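Local coordinates for DUF3863 domain-containing protein (Parabacteroides distasonis, PDB 3LM3) that is of unknown function but is probably a carbohydrate-active enzyme, a putative glycoside hydrolase or deacetylase, at residues 156-160 and 161-165. Numbering follows the deposited sequence.
Sequences NLRYL and AEKEN
Lys163 lies across one face of the Tyr159 ring, one helical turn further on. Its CB sits 4.1 Å from the ring centroid and only 15° off the ring normal, a CH-pi contact, and its extended chain runs on past the ring's rim. A lysine suits this exposed flank because its methylenes can cover an aromatic face while the amino group travels outward. In the conformers described, which are not the only ones modelled, the chain ends with NZ at the edge of the Arg158 guanidinium, near its plane; this approach of two positive charges is therefore doubtful. Arg158 has CG anti to its own N (chi1 177°) and then bends twice, which brings the guanidinium back over Tyr159 CB. Such a long, flexible chain lets NH2 form a salt bridge with Asp155 while NH1 donates to a water at 2.9 Å, which in turn donates to Glu162 OE1. Glu162 also bonds directly, its N to Arg158 O at 2.9 Å, and Arg158 CD rests 3.4 Å from Glu162 OE1. All this takes place at the C-terminal end of helix 154-163, the helix of a beta-alpha-beta unit between parallel strands 146-148 and 168-172. Leu157 and Leu160, apolar as their buried side requires, turn onto strand 168-172. Glu164 lies beside Tyr159, pointing the same way; the tyrosine, offering hydroxyl as well as ring, and Glu164 OE2 both hydrogen-bond to Ser128 OG on helix 120-138, while Glu164 OE1 forms a salt bridge with Arg143.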
# COMPACT_ATOMS: atom_id res chain seq x y z
N ASN A 156 -4.85 11.26 -12.38
CA ASN A 156 -3.55 11.59 -11.83
C ASN A 156 -2.49 10.58 -12.32
O ASN A 156 -1.33 10.92 -12.58
CB ASN A 156 -3.55 11.58 -10.30
CG ASN A 156 -4.51 12.54 -9.65
OD1 ASN A 156 -4.97 12.26 -8.53
ND2 ASN A 156 -4.77 13.69 -10.26
N LEU A 157 -2.88 9.31 -12.40
CA LEU A 157 -1.96 8.26 -12.85
C LEU A 157 -1.66 8.37 -14.34
O LEU A 157 -0.51 8.22 -14.77
CB LEU A 157 -2.55 6.91 -12.47
CG LEU A 157 -2.86 6.76 -10.98
CD1 LEU A 157 -3.52 5.42 -10.68
CD2 LEU A 157 -1.60 6.94 -10.17
N ARG A 158 -2.69 8.65 -15.14
CA ARG A 158 -2.56 8.99 -16.56
C ARG A 158 -1.56 10.13 -16.75
O ARG A 158 -0.67 10.10 -17.59
CB ARG A 158 -3.95 9.44 -17.04
CG ARG A 158 -4.07 9.92 -18.45
CD ARG A 158 -3.67 11.38 -18.64
NE ARG A 158 -4.34 12.43 -17.82
CZ ARG A 158 -3.97 13.71 -17.93
NH1 ARG A 158 -2.95 14.01 -18.74
NH2 ARG A 158 -4.58 14.68 -17.23
N TYR A 159 -1.76 11.18 -15.97
CA TYR A 159 -0.91 12.35 -16.06
C TYR A 159 0.56 12.02 -15.74
O TYR A 159 1.48 12.45 -16.43
CB TYR A 159 -1.44 13.44 -15.11
CG TYR A 159 -0.64 14.70 -15.05
CD1 TYR A 159 0.40 14.86 -14.13
CD2 TYR A 159 -0.94 15.76 -15.90
CE1 TYR A 159 1.14 16.03 -14.08
CE2 TYR A 159 -0.23 16.93 -15.85
CZ TYR A 159 0.81 17.07 -14.95
OH TYR A 159 1.50 18.29 -14.91
N LEU A 160 0.78 11.26 -14.68
CA LEU A 160 2.14 10.86 -14.32
C LEU A 160 2.79 10.12 -15.46
O LEU A 160 3.91 10.45 -15.85
CB LEU A 160 2.18 9.98 -13.08
CG LEU A 160 1.94 10.72 -11.79
CD1 LEU A 160 1.89 9.75 -10.58
CD2 LEU A 160 2.96 11.83 -11.56
N ALA A 161 2.08 9.14 -16.02
CA ALA A 161 2.64 8.31 -17.07
C ALA A 161 2.95 9.13 -18.31
O ALA A 161 4.04 9.03 -18.90
CB ALA A 161 1.66 7.18 -17.43
N GLU A 162 1.99 9.93 -18.75
CA GLU A 162 2.03 10.57 -20.06
C GLU A 162 2.71 11.92 -20.04
O GLU A 162 3.41 12.29 -21.00
CB GLU A 162 0.61 10.64 -20.64
CG GLU A 162 0.07 9.20 -20.83
CD GLU A 162 -1.40 9.04 -21.21
OE1 GLU A 162 -2.13 10.05 -21.42
OE2 GLU A 162 -1.84 7.85 -21.28
N LYS A 163 2.57 12.66 -18.95
CA LYS A 163 3.16 13.99 -18.88
C LYS A 163 4.46 14.09 -18.09
O LYS A 163 5.28 14.99 -18.35
CB LYS A 163 2.14 15.01 -18.43
CG LYS A 163 1.03 15.11 -19.44
CD LYS A 163 -0.10 15.96 -19.05
CE LYS A 163 -0.94 16.34 -20.27
NZ LYS A 163 -2.25 16.93 -19.91
N GLU A 164 4.67 13.18 -17.14
CA GLU A 164 5.90 13.17 -16.34
C GLU A 164 6.80 11.96 -16.59
O GLU A 164 7.89 11.86 -16.01
CB GLU A 164 5.58 13.32 -14.84
CG GLU A 164 4.98 14.68 -14.49
CD GLU A 164 5.98 15.85 -14.56
OE1 GLU A 164 7.16 15.69 -14.93
OE2 GLU A 164 5.57 16.98 -14.25
N ASN A 165 6.37 11.05 -17.46
CA ASN A 165 7.12 9.84 -17.74
C ASN A 165 7.50 9.10 -16.45
O ASN A 165 8.63 8.60 -16.28
CB ASN A 165 8.35 10.18 -18.59
CG ASN A 165 8.99 8.97 -19.23
OD1 ASN A 165 8.32 7.96 -19.54
ND2 ASN A 165 10.29 9.06 -19.47
O HOH W 1 -2.03 12.53 -21.11